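Local coordinates for protein lovastatin nonaketide synthase mokA (Monascus pilosus, PDB 6AD3) that catalyses, as a whole synthase, the nine-step iterative assembly of the polyketide that leads to lovastatin, and is represented here by its condensation domain, at residues W86-A91 against F417-A422; I97-I102 against V176-D181; T131-V136 against L145-F150; V210-T215 against F368-L373. The protein carries 1 engineered substitution. One frame throughout, in Å; residues are numbered along the deposited sequence.

Contact 1: W86-A91 against F417-A422; sequences WRLQKA and FEVPGA
Val-419 forms a bump that presses into the shallow hollow between Arg-87, Leu-88 and Ala-91 on one face of helix 80-91. The family is that of condensation domains, which share the two-lobed fold of chloramphenicol acetyltransferase. The helix lies near the start of this domain. Segment 417-422 is an irregular loop far along the chain, between helix 408-414 and strand 435-440.

The two methyls of Val-419 go to different places. CG1, anti to the backbone N (chi1 172°), lies over the helix backbone, 3.7 Å from Arg-87 O. It also meets Leu-88 CD2 at 4.0 Å. CG2 lies across the Arg-87 side chain, 3.9 Å from Arg-87 CB and near its CD. The two side chains cross at about a right angle. Arg-87 then leads away from the loop, and its NH2 makes a salt bridge with Glu-83, one turn back on the same helix.

Next to this, Leu-88 supplies a bump of its own. Its CD2 rests on the pyrrolidine ring of Pro-420, 3.7 Å from CD and almost as near to CG. Ala-91 is small, and the loop comes in close beside it. The CA atoms of Ala-91 and Gly-421 are 4.9 Å apart.

No direct hydrogen bond joins the two segments. A single water fills this role. It donates to Leu-88 O and to Pro-420 O, and accepts from Ala-422 N. Its bonds are 2.7 Å to Leu-88 O and 2.9 Å to Ala-422 N.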
loop_
_atom_site.group_PDB
_atom_site.type_symbol
_atom_site.label_atom_id
_atom_site.label_comp_id
_atom_site.label_asym_id
_atom_site.label_seq_id
_atom_site.Cartn_x
_atom_site.Cartn_y
_atom_site.Cartn_z
ATOM N N TRP A 86 -0.285 7.602 12.901
ATOM C CA TRP A 86 -1.083 8.070 14.037
ATOM C C TRP A 86 -1.478 9.548 13.843
ATOM O O TRP A 86 -2.636 9.939 14.076
ATOM C CB TRP A 86 -0.292 7.872 15.314
ATOM C CG TRP A 86 -0.881 8.529 16.524
ATOM C CD1 TRP A 86 -0.284 9.480 17.310
ATOM C CD2 TRP A 86 -2.171 8.287 17.097
ATOM N NE1 TRP A 86 -1.113 9.814 18.360
ATOM C CE2 TRP A 86 -2.281 9.112 18.246
ATOM C CE3 TRP A 86 -3.269 7.503 16.725
ATOM C CZ2 TRP A 86 -3.454 9.180 19.021
ATOM C CZ3 TRP A 86 -4.428 7.539 17.520
ATOM C CH2 TRP A 86 -4.506 8.381 18.653
ATOM N N ARG A 87 -0.559 10.355 13.309
ATOM C CA ARG A 87 -0.896 11.761 13.067
ATOM C C ARG A 87 -1.952 11.884 11.999
ATOM O O ARG A 87 -2.838 12.730 12.111
ATOM C CB ARG A 87 0.338 12.552 12.660
ATOM C CG ARG A 87 1.410 12.620 13.726
ATOM C CD ARG A 87 2.567 13.488 13.263
ATOM N NE ARG A 87 3.795 13.205 13.997
ATOM C CZ ARG A 87 4.142 13.771 15.149
ATOM N NH1 ARG A 87 3.323 14.606 15.764
ATOM N NH2 ARG A 87 5.290 13.451 15.719
ATOM N N LEU A 88 -1.883 11.042 10.952
ATOM C CA LEU A 88 -2.939 11.045 9.925
ATOM C C LEU A 88 -4.248 10.679 10.577
ATOM O O LEU A 88 -5.289 11.248 10.253
ATOM C CB LEU A 88 -2.626 10.074 8.763
ATOM C CG LEU A 88 -1.429 10.354 7.863
ATOM C CD1 LEU A 88 -1.125 9.172 6.926
ATOM C CD2 LEU A 88 -1.653 11.621 7.060
ATOM N N GLN A 89 -4.232 9.650 11.419
ATOM C CA GLN A 89 -5.481 9.150 11.995
ATOM C C GLN A 89 -6.104 10.226 12.882
ATOM O O GLN A 89 -7.327 10.471 12.847
ATOM C CB GLN A 89 -5.212 7.887 12.818
ATOM C CG GLN A 89 -6.373 7.502 13.708
ATOM C CD GLN A 89 -6.187 6.153 14.395
ATOM O OE1 GLN A 89 -6.494 6.018 15.586
ATOM N NE2 GLN A 89 -5.911 5.113 13.592
ATOM N N LYS A 90 -5.265 10.881 13.655
ATOM C CA LYS A 90 -5.745 11.969 14.543
ATOM C C LYS A 90 -6.369 13.127 13.775
ATOM O O LYS A 90 -7.280 13.768 14.258
ATOM C CB LYS A 90 -4.612 12.480 15.414
ATOM C CG LYS A 90 -4.292 11.545 16.552
ATOM C CD LYS A 90 -3.812 12.299 17.773
ATOM C CE LYS A 90 -2.621 13.182 17.458
ATOM N NZ LYS A 90 -2.964 14.607 17.711
ATOM N N ALA A 91 -5.815 13.447 12.617
ATOM C CA ALA A 91 -6.293 14.568 11.827
ATOM C C ALA A 91 -7.612 14.270 11.089
ATOM O O ALA A 91 -8.292 15.190 10.644
ATOM C CB ALA A 91 -5.207 14.996 10.847
ATOM N N PHE A 417 6.276 20.149 6.066
ATOM C CA PHE A 417 4.906 19.991 5.645
ATOM C C PHE A 417 3.977 19.782 6.819
ATOM O O PHE A 417 4.372 19.185 7.836
ATOM C CB PHE A 417 4.797 18.797 4.687
ATOM C CG PHE A 417 5.294 19.100 3.295
ATOM C CD1 PHE A 417 4.461 19.747 2.362
ATOM C CD2 PHE A 417 6.592 18.748 2.905
ATOM C CE1 PHE A 417 4.949 20.109 1.112
ATOM C CE2 PHE A 417 7.062 19.067 1.640
ATOM C CZ PHE A 417 6.246 19.792 0.755
ATOM N N GLU A 418 2.719 20.193 6.638
ATOM C CA GLU A 418 1.647 19.868 7.562
ATOM C C GLU A 418 1.115 18.440 7.304
ATOM O O GLU A 418 1.191 17.919 6.185
ATOM C CB GLU A 418 0.510 20.880 7.399
ATOM C CG GLU A 418 -0.077 21.397 8.707
ATOM C CD GLU A 418 0.748 22.510 9.334
ATOM O OE1 GLU A 418 0.299 23.680 9.309
ATOM O OE2 GLU A 418 1.802 22.206 9.926
ATOM N N VAL A 419 0.616 17.809 8.349
ATOM C CA VAL A 419 -0.100 16.535 8.208
ATOM C C VAL A 419 -1.454 16.756 7.519
ATOM O O VAL A 419 -2.284 17.543 7.987
ATOM C CB VAL A 419 -0.346 15.927 9.594
ATOM C CG1 VAL A 419 -1.241 14.718 9.484
ATOM C CG2 VAL A 419 0.983 15.573 10.263
ATOM N N PRO A 420 -1.711 16.052 6.420
ATOM C CA PRO A 420 -2.980 16.308 5.745
ATOM C C PRO A 420 -4.162 15.690 6.487
ATOM O O PRO A 420 -4.016 14.632 7.143
ATOM C CB PRO A 420 -2.800 15.635 4.386
ATOM C CG PRO A 420 -1.838 14.506 4.654
ATOM C CD PRO A 420 -0.923 14.996 5.763
ATOM N N GLY A 421 -5.333 16.312 6.350
ATOM C CA GLY A 421 -6.520 15.892 7.103
ATOM C C GLY A 421 -7.597 15.354 6.219
ATOM O O GLY A 421 -7.931 15.970 5.180
ATOM N N ALA A 422 -8.075 14.147 6.544
ATOM C CA ALA A 422 -9.178 13.564 5.814
ATOM C C ALA A 422 -10.486 13.993 6.469
ATOM O O ALA A 422 -10.942 13.374 7.430
ATOM C CB ALA A 422 -9.064 12.050 5.789
HETATM O O HOH W 1 -6.055 12.771 8.123
#

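Contact 2: I97-I102 against V176-D181; sequences IFNNTI and VQTQYD
Asn-99 makes the direct hydrogen bonds of this contact, both through ND2. One goes to Thr-178 O at 2.8 Å, with an N-H...O angle of 164°. It lies in the amide plane of Asn-99 and uses a lone pair of the carbonyl. The other goes to Val-176 O at 2.9 Å. Here the donor stands well above the carbonyl plane. Two carbonyls on one nitrogen fix the rotation of the amide. CG of Asn-99 is anti to its carbonyl carbon (chi1 -71°), which directs the amide at the loop.

Waters make a second set of links. One water accepts from Tyr-180 N and lies 3.0 Å from Asn-99 OD1. Another bridges Thr-101 OG1 and Tyr-180 OH, at 2.8 Å from the hydroxyl of Tyr-180.

The contact belongs to the chloramphenicol acetyltransferase-like fold of condensation domains. Segment 97-102 leads into strand 100-107, which lies between strands 199-206 and 453-460 in a five-stranded mixed sheet. Segment 176-181 belongs to the loop that follows helix 165-176 and leads to strand 188-195. Tyr-172 of that helix is hydrogen-bonded through OH to Thr-101 O.

Van der Waals contacts complete the set. Asn-99 OD1 meets the edge of the Tyr-180 ring, 3.4 Å from CD2, with the amide turned 75° from the ring plane. Val-176 CG2 packs on Thr-101, 3.7 Å from CB. Thr-178 CG2 sits on one face of the Tyr-180 ring, toward the rim; OG1 of the same threonine is hydrogen-bonded to Arg-189 NE.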
loop_
_atom_site.group_PDB
_atom_site.type_symbol
_atom_site.label_atom_id
_atom_site.label_comp_id
_atom_site.label_asym_id
_atom_site.label_seq_id
_atom_site.Cartn_x
_atom_site.Cartn_y
_atom_site.Cartn_z
ATOM N N ILE A 97 -11.838 5.046 8.047
ATOM C CA ILE A 97 -11.402 5.104 6.629
ATOM C C ILE A 97 -10.011 4.507 6.458
ATOM O O ILE A 97 -9.574 4.279 5.337
ATOM C CB ILE A 97 -11.415 6.568 6.059
ATOM C CG1 ILE A 97 -10.406 7.435 6.775
ATOM C CG2 ILE A 97 -12.794 7.202 6.141
ATOM C CD1 ILE A 97 -10.178 8.760 6.089
ATOM N N PHE A 98 -9.294 4.273 7.561
ATOM C CA PHE A 98 -7.922 3.724 7.499
ATOM C C PHE A 98 -7.894 2.236 7.841
ATOM O O PHE A 98 -6.829 1.624 7.945
ATOM C CB PHE A 98 -6.986 4.479 8.435
ATOM C CG PHE A 98 -6.844 5.930 8.119
ATOM C CD1 PHE A 98 -6.501 6.356 6.859
ATOM C CD2 PHE A 98 -7.134 6.884 9.083
ATOM C CE1 PHE A 98 -6.464 7.710 6.541
ATOM C CE2 PHE A 98 -7.102 8.233 8.776
ATOM C CZ PHE A 98 -6.669 8.649 7.530
ATOM N N ASN A 99 -9.059 1.615 7.870
ATOM C CA ASN A 99 -9.117 0.174 7.924
ATOM C C ASN A 99 -8.545 -0.441 6.635
ATOM O O ASN A 99 -8.581 0.174 5.563
ATOM C CB ASN A 99 -10.562 -0.316 8.068
ATOM C CG ASN A 99 -11.165 -0.039 9.455
ATOM O OD1 ASN A 99 -10.519 0.461 10.384
ATOM N ND2 ASN A 99 -12.452 -0.395 9.589
ATOM N N ASN A 100 -8.032 -1.665 6.761
ATOM C CA ASN A 100 -7.564 -2.440 5.608
ATOM C C ASN A 100 -8.169 -3.821 5.654
ATOM O O ASN A 100 -8.184 -4.481 6.720
ATOM C CB ASN A 100 -6.044 -2.570 5.642
ATOM C CG ASN A 100 -5.342 -1.253 5.747
ATOM O OD1 ASN A 100 -5.081 -0.601 4.729
ATOM N ND2 ASN A 100 -5.097 -0.798 6.974
ATOM N N THR A 101 -8.705 -4.277 4.531
ATOM C CA THR A 101 -9.467 -5.511 4.499
ATOM C C THR A 101 -9.234 -6.283 3.201
ATOM O O THR A 101 -9.509 -5.777 2.122
ATOM C CB THR A 101 -10.980 -5.229 4.671
ATOM O OG1 THR A 101 -11.202 -4.242 5.689
ATOM C CG2 THR A 101 -11.748 -6.506 5.029
ATOM N N ILE A 102 -8.648 -7.475 3.316
ATOM C CA ILE A 102 -8.237 -8.273 2.154
ATOM C C ILE A 102 -8.970 -9.608 2.215
ATOM O O ILE A 102 -8.809 -10.356 3.194
ATOM C CB ILE A 102 -6.724 -8.569 2.176
ATOM C CG1 ILE A 102 -5.935 -7.282 2.345
ATOM C CG2 ILE A 102 -6.304 -9.273 0.875
ATOM C CD1 ILE A 102 -6.184 -6.225 1.259
ATOM N N VAL A 176 -15.010 -4.155 6.591
ATOM C CA VAL A 176 -14.478 -2.915 6.078
ATOM C C VAL A 176 -14.829 -1.746 6.989
ATOM O O VAL A 176 -14.036 -0.806 7.139
ATOM C CB VAL A 176 -14.922 -2.673 4.596
ATOM C CG1 VAL A 176 -14.631 -1.256 4.141
ATOM C CG2 VAL A 176 -14.224 -3.666 3.699
ATOM N N GLN A 177 -15.966 -1.855 7.664
ATOM C CA GLN A 177 -16.457 -0.805 8.579
ATOM C C GLN A 177 -16.187 -1.129 10.043
ATOM O O GLN A 177 -16.726 -0.475 10.953
ATOM C CB GLN A 177 -17.972 -0.605 8.412
ATOM C CG GLN A 177 -18.412 -0.163 7.049
ATOM C CD GLN A 177 -17.719 1.097 6.577
ATOM O OE1 GLN A 177 -17.520 2.041 7.339
ATOM N NE2 GLN A 177 -17.410 1.140 5.309
ATOM N N THR A 178 -15.295 -2.059 10.308
ATOM C CA THR A 178 -15.109 -2.492 11.683
ATOM C C THR A 178 -14.443 -1.387 12.535
ATOM O O THR A 178 -13.747 -0.507 12.022
ATOM C CB THR A 178 -14.313 -3.814 11.748
ATOM O OG1 THR A 178 -14.587 -4.474 13.013
ATOM C CG2 THR A 178 -12.884 -3.522 11.636
ATOM N N GLN A 179 -14.789 -1.360 13.815
ATOM C CA GLN A 179 -14.231 -0.383 14.755
ATOM C C GLN A 179 -13.126 -1.049 15.590
ATOM O O GLN A 179 -13.422 -1.823 16.485
ATOM C CB GLN A 179 -15.358 0.113 15.687
ATOM C CG GLN A 179 -16.550 0.700 14.937
ATOM C CD GLN A 179 -16.163 1.952 14.180
ATOM O OE1 GLN A 179 -15.734 2.935 14.776
ATOM N NE2 GLN A 179 -16.202 1.882 12.861
ATOM N N TYR A 180 -11.865 -0.851 15.220
ATOM C CA TYR A 180 -10.775 -1.457 15.968
ATOM C C TYR A 180 -10.597 -0.739 17.310
ATOM O O TYR A 180 -10.437 0.467 17.335
ATOM C CB TYR A 180 -9.487 -1.376 15.167
ATOM C CG TYR A 180 -9.475 -2.286 13.982
ATOM C CD1 TYR A 180 -9.432 -3.631 14.142
ATOM C CD2 TYR A 180 -9.478 -1.780 12.692
ATOM C CE1 TYR A 180 -9.464 -4.499 13.041
ATOM C CE2 TYR A 180 -9.569 -2.617 11.586
ATOM C CZ TYR A 180 -9.529 -3.980 11.769
ATOM O OH TYR A 180 -9.611 -4.836 10.702
ATOM N N ASP A 181 -10.642 -1.475 18.407
ATOM C CA ASP A 181 -10.347 -0.867 19.728
ATOM C C ASP A 181 -8.844 -1.021 20.032
ATOM O O ASP A 181 -8.419 -1.932 20.782
ATOM C CB ASP A 181 -11.189 -1.533 20.799
ATOM C CG ASP A 181 -11.031 -0.875 22.187
ATOM O OD1 ASP A 181 -10.279 0.103 22.316
ATOM O OD2 ASP A 181 -11.643 -1.397 23.138
HETATM O O HOH W 2 -11.341 1.190 13.183
HETATM O O HOH W 3 -10.953 -3.721 8.460
#

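Contact 3: T131-V136 against L145-F150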
loop_
_atom_site.group_PDB
_atom_site.type_symbol
_atom_site.label_atom_id
_atom_site.label_comp_id
_atom_site.label_asym_id
_atom_site.label_seq_id
_atom_site.Cartn_x
_atom_site.Cartn_y
_atom_site.Cartn_z
ATOM N N THR A 131 -0.418 -6.612 20.501
ATOM C CA THR A 131 -0.039 -5.273 20.870
ATOM C C THR A 131 -1.252 -4.342 20.952
ATOM O O THR A 131 -2.094 -4.284 20.050
ATOM C CB THR A 131 1.031 -4.727 19.896
ATOM O OG1 THR A 131 2.264 -5.458 20.110
ATOM C CG2 THR A 131 1.307 -3.254 20.140
ATOM N N GLY A 132 -1.319 -3.597 22.041
ATOM C CA GLY A 132 -2.217 -2.464 22.108
ATOM C C GLY A 132 -1.503 -1.143 22.002
ATOM O O GLY A 132 -0.279 -1.069 22.038
ATOM N N PHE A 133 -2.271 -0.075 21.878
ATOM C CA PHE A 133 -1.706 1.230 21.638
ATOM C C PHE A 133 -2.388 2.199 22.586
ATOM O O PHE A 133 -3.589 2.401 22.514
ATOM C CB PHE A 133 -1.932 1.685 20.188
ATOM C CG PHE A 133 -1.267 0.798 19.152
ATOM C CD1 PHE A 133 -1.828 -0.397 18.788
ATOM C CD2 PHE A 133 -0.002 1.099 18.707
ATOM C CE1 PHE A 133 -1.136 -1.279 17.967
ATOM C CE2 PHE A 133 0.696 0.236 17.876
ATOM C CZ PHE A 133 0.101 -0.935 17.466
ATOM N N ALA A 134 -1.635 2.723 23.529
ATOM C CA ALA A 134 -2.241 3.421 24.685
ATOM C C ALA A 134 -1.718 4.826 24.739
ATOM O O ALA A 134 -0.576 5.108 24.331
ATOM C CB ALA A 134 -1.919 2.686 25.975
ATOM N N ALA A 135 -2.558 5.730 25.244
ATOM C CA ALA A 135 -2.145 7.101 25.456
ATOM C C ALA A 135 -1.025 7.110 26.481
ATOM O O ALA A 135 -1.109 6.403 27.487
ATOM C CB ALA A 135 -3.328 7.935 25.965
ATOM N N VAL A 136 -0.040 7.971 26.265
ATOM C CA VAL A 136 0.927 8.332 27.285
ATOM C C VAL A 136 0.582 9.682 27.938
ATOM O O VAL A 136 0.408 10.682 27.262
ATOM C CB VAL A 136 2.332 8.426 26.715
ATOM C CG1 VAL A 136 3.333 8.526 27.832
ATOM C CG2 VAL A 136 2.628 7.208 25.886
ATOM N N LEU A 145 1.444 8.077 21.804
ATOM C CA LEU A 145 0.854 6.769 21.932
ATOM C C LEU A 145 2.067 5.893 22.172
ATOM O O LEU A 145 3.162 6.277 21.836
ATOM C CB LEU A 145 0.150 6.371 20.636
ATOM C CG LEU A 145 -1.314 5.947 20.637
ATOM C CD1 LEU A 145 -2.220 6.921 21.353
ATOM C CD2 LEU A 145 -1.832 5.659 19.245
ATOM N N ALA A 146 1.891 4.752 22.813
ATOM C CA ALA A 146 2.960 3.777 22.891
ATOM C C ALA A 146 2.415 2.390 22.651
ATOM O O ALA A 146 1.269 2.148 22.899
ATOM C CB ALA A 146 3.678 3.833 24.220
ATOM N N GLN A 147 3.265 1.493 22.184
ATOM C CA GLN A 147 2.902 0.090 22.013
ATOM C C GLN A 147 2.986 -0.645 23.364
ATOM O O GLN A 147 3.996 -0.575 24.046
ATOM C CB GLN A 147 3.867 -0.603 21.035
ATOM C CG GLN A 147 4.010 0.077 19.692
ATOM C CD GLN A 147 4.860 -0.753 18.748
ATOM O OE1 GLN A 147 4.382 -1.748 18.201
ATOM N NE2 GLN A 147 6.124 -0.389 18.603
ATOM N N ILE A 148 1.927 -1.349 23.711
ATOM C CA ILE A 148 1.907 -2.213 24.846
ATOM C C ILE A 148 1.877 -3.645 24.382
ATOM O O ILE A 148 0.932 -4.061 23.714
ATOM C CB ILE A 148 0.630 -1.994 25.652
ATOM C CG1 ILE A 148 0.513 -0.551 26.054
ATOM C CG2 ILE A 148 0.594 -2.928 26.845
ATOM C CD1 ILE A 148 -0.928 -0.138 26.372
ATOM N N VAL A 149 2.914 -4.403 24.702
ATOM C CA VAL A 149 2.978 -5.794 24.246
ATOM C C VAL A 149 2.449 -6.679 25.338
ATOM O O VAL A 149 2.983 -6.689 26.430
ATOM C CB VAL A 149 4.412 -6.215 23.873
ATOM C CG1 VAL A 149 4.450 -7.686 23.485
ATOM C CG2 VAL A 149 4.929 -5.353 22.733
ATOM N N PHE A 150 1.355 -7.367 25.058
ATOM C CA PHE A 150 0.716 -8.228 26.017
ATOM C C PHE A 150 1.284 -9.631 25.915
ATOM O O PHE A 150 1.722 -10.068 24.836
ATOM C CB PHE A 150 -0.789 -8.281 25.772
ATOM C CG PHE A 150 -1.479 -6.966 25.945
ATOM C CD1 PHE A 150 -1.801 -6.502 27.220
ATOM C CD2 PHE A 150 -1.913 -6.247 24.855
ATOM C CE1 PHE A 150 -2.453 -5.286 27.388
ATOM C CE2 PHE A 150 -2.640 -5.062 25.021
ATOM C CZ PHE A 150 -2.879 -4.568 26.286
HETATM O O HOH W 4 4.702 -4.489 19.011
#
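Gln-147 and Phe-133 face each other as a non-hydrogen-bonded pair, and their side chains run side by side in the same direction. From the backbone, Gln-147 CB first touches Thr-131 CG2 at 3.8 Å. CG comes next, 3.8 Å from Phe-133 CE2. The chain is extended beyond CG (chi2 -174°), which carries the amide out alongside the phenyl ring; the amide and ring planes are 11° apart. OE1 accepts from a water at 2.9 Å, and that water also donates to Thr-131 OG1. NE2 leaves the pair and binds Pro-77 O.

The two segments are the arms of a beta hairpin. They form one side of a three-stranded antiparallel sheet in which strand 145-150 is central and strand 72-77 lies beyond it. Gly-132 and Ile-148 exchange two backbone hydrogen bonds. Ala-134 and Ala-146 do the same. The bond from Ile-148 N to Gly-132 O measures 2.8 Å and is nearly straight, at 174°.

Leu-145 is on the same face as Phe-133, and its CD2 lies 4.1 Å from Phe-133 CB. Helix 80-91 covers this face, with Gln-82 against Phe-133 and Gln-147, and Trp-86 against Leu-145. Near the turn end of the hairpin, Val-136 CG2 meets Ala-146 CB at 3.9 Å. At the other end the Phe-150 ring brings CE2 to 3.6 Å from Gly-132 N.

Contact 4: V210-T215 against F368-L373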
loop_
_atom_site.group_PDB
_atom_site.type_symbol
_atom_site.label_atom_id
_atom_site.label_comp_id
_atom_site.label_asym_id
_atom_site.label_seq_id
_atom_site.Cartn_x
_atom_site.Cartn_y
_atom_site.Cartn_z
ATOM N N VAL A 210 -0.629 -2.450 12.433
ATOM C CA VAL A 210 -0.201 -3.854 12.665
ATOM C C VAL A 210 0.054 -4.663 11.410
ATOM O O VAL A 210 0.427 -5.825 11.507
ATOM C CB VAL A 210 -1.142 -4.638 13.602
ATOM C CG1 VAL A 210 -1.248 -3.912 14.955
ATOM C CG2 VAL A 210 -2.536 -4.795 12.976
ATOM N N GLY A 211 -0.160 -4.062 10.245
ATOM C CA GLY A 211 -0.007 -4.800 9.012
ATOM C C GLY A 211 0.353 -4.017 7.787
ATOM O O GLY A 211 0.562 -2.799 7.836
ATOM N N ASP A 212 0.490 -4.770 6.681
ATOM C CA ASP A 212 0.727 -4.220 5.327
ATOM C C ASP A 212 0.745 -5.395 4.358
ATOM O O ASP A 212 0.436 -6.503 4.749
ATOM C CB ASP A 212 2.045 -3.360 5.225
ATOM C CG ASP A 212 3.346 -4.153 5.465
ATOM O OD1 ASP A 212 3.392 -5.397 5.349
ATOM O OD2 ASP A 212 4.382 -3.486 5.722
ATOM N N GLY A 213 0.892 -5.115 3.064
ATOM C CA GLY A 213 0.718 -6.172 2.048
ATOM C C GLY A 213 1.627 -7.373 2.305
ATOM O O GLY A 213 1.220 -8.528 2.114
ATOM N N SER A 214 2.885 -7.131 2.681
ATOM C CA SER A 214 3.785 -8.236 2.996
ATOM C C SER A 214 3.395 -9.030 4.234
ATOM O O SER A 214 3.527 -10.270 4.296
ATOM C CB SER A 214 5.226 -7.726 3.100
ATOM O OG SER A 214 5.648 -7.209 1.851
ATOM N N THR A 215 2.884 -8.324 5.244
ATOM C CA THR A 215 2.358 -8.986 6.400
ATOM C C THR A 215 1.188 -9.892 6.062
ATOM O O THR A 215 1.101 -11.029 6.561
ATOM C CB THR A 215 2.009 -7.977 7.493
ATOM O OG1 THR A 215 3.249 -7.424 7.990
ATOM C CG2 THR A 215 1.262 -8.628 8.619
ATOM N N PHE A 368 3.808 -3.204 10.258
ATOM C CA PHE A 368 3.637 -2.136 9.289
ATOM C C PHE A 368 4.994 -1.555 8.909
ATOM O O PHE A 368 5.548 -0.743 9.643
ATOM C CB PHE A 368 2.722 -1.049 9.859
ATOM C CG PHE A 368 2.618 0.181 9.022
ATOM C CD1 PHE A 368 2.627 0.111 7.643
ATOM C CD2 PHE A 368 2.476 1.435 9.625
ATOM C CE1 PHE A 368 2.433 1.243 6.866
ATOM C CE2 PHE A 368 2.293 2.571 8.843
ATOM C CZ PHE A 368 2.308 2.474 7.465
ATOM N N PHE A 369 5.576 -2.089 7.834
ATOM C CA PHE A 369 6.937 -1.705 7.390
ATOM C C PHE A 369 6.902 -0.840 6.154
ATOM O O PHE A 369 7.861 -0.140 5.883
ATOM C CB PHE A 369 7.771 -2.927 7.074
ATOM C CG PHE A 369 8.157 -3.726 8.284
ATOM C CD1 PHE A 369 9.269 -3.369 9.031
ATOM C CD2 PHE A 369 7.375 -4.799 8.722
ATOM C CE1 PHE A 369 9.643 -4.128 10.136
ATOM C CE2 PHE A 369 7.755 -5.551 9.820
ATOM C CZ PHE A 369 8.895 -5.238 10.506
ATOM N N ALA A 370 5.816 -0.929 5.389
ATOM C CA ALA A 370 5.728 -0.316 4.048
ATOM C C ALA A 370 5.966 1.203 4.030
ATOM O O ALA A 370 5.690 1.924 4.993
ATOM C CB ALA A 370 4.394 -0.660 3.391
ATOM N N ASN A 371 6.492 1.674 2.916
ATOM C CA ASN A 371 6.970 3.030 2.826
ATOM C C ASN A 371 6.640 3.593 1.427
ATOM O O ASN A 371 6.151 2.838 0.530
ATOM C CB ASN A 371 8.451 3.014 3.047
ATOM C CG ASN A 371 9.043 4.405 3.273
ATOM O OD1 ASN A 371 8.379 5.330 3.766
ATOM N ND2 ASN A 371 10.354 4.504 3.032
ATOM N N LEU A 372 6.907 4.871 1.245
ATOM C CA LEU A 372 6.782 5.518 -0.045
ATOM C C LEU A 372 8.051 6.328 -0.301
ATOM O O LEU A 372 8.595 6.906 0.614
ATOM C CB LEU A 372 5.616 6.477 -0.014
ATOM C CG LEU A 372 4.243 5.837 0.043
ATOM C CD1 LEU A 372 3.204 6.854 0.445
ATOM C CD2 LEU A 372 3.922 5.202 -1.276
ATOM N N LEU A 373 8.582 6.205 -1.521
ATOM C CA LEU A 373 9.793 6.933 -1.940
ATOM C C LEU A 373 9.395 8.004 -2.944
ATOM O O LEU A 373 8.817 7.698 -3.977
ATOM C CB LEU A 373 10.765 5.972 -2.581
ATOM C CG LEU A 373 11.139 4.729 -1.754
ATOM C CD1 LEU A 373 12.063 3.810 -2.541
ATOM C CD2 LEU A 373 11.792 5.157 -0.469
#
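Asp-212 OD2 is gripped by two backbone N-H groups of the facing loop. Phe-369 N donates at 2.8 Å and comes from above the carboxylate plane. Ala-370 N donates at 3.0 Å and meets OD2 on the anti side. Asp-212 is the aspartate of the HHxxxDG signature of condensation domains. Asp-212 and Gly-213 form its DG end, and Arg-208 stands at the second histidine position.

The other oxygen works within its own segment. Asp-212 is the N-cap of helix 213-227, and OD1 accepts from Thr-215 N at 3.0 Å. OD1 also forms a salt bridge with Arg-357. The carboxylate is thus held through both oxygens. It ties the start of the helix to the loop before strand 371-377. The side chain has CG between the backbone N and the carbonyl carbon (chi1 64°), which sets the carboxylate between the loop and the helix start, with OD2 turned to the loop and OD1 to the helix.

Beside the carboxylate, Phe-368 packs on the signature backbone. Its ring also takes part in a cation-pi contact with Arg-208, and Arg-208 NH2 donates to Gly-211 O. That same carbonyl oxygen, Gly-211 O, lies 3.4 Å from Phe-368 CB.

Overall arrangement
All four contacts lie within one condensation domain. Contact 4 is centred about 7 Å from the centre of the chain and holds part of the signature that lines the active site in related domains. Helix 80-91 connects contact 1 to two others. Trp-86 CD2 touches Leu-145 CD2 of contact 3 at 3.4 Å. Gln-89 CA on the helix lies 3.7 Å from Phe-98 CE2 of contact 2, and Ala-422 CB of the loop touches Ile-97 CD1 at 3.5 Å. Contact 3 reaches the signature through Phe-133 CE1, 4.0 Å from Val-210 CG1. Contacts 1 and 2 do not touch contact 4; their nearest atoms are about 7 and 6 Å from it. Along the chain, contact 1 encloses the others.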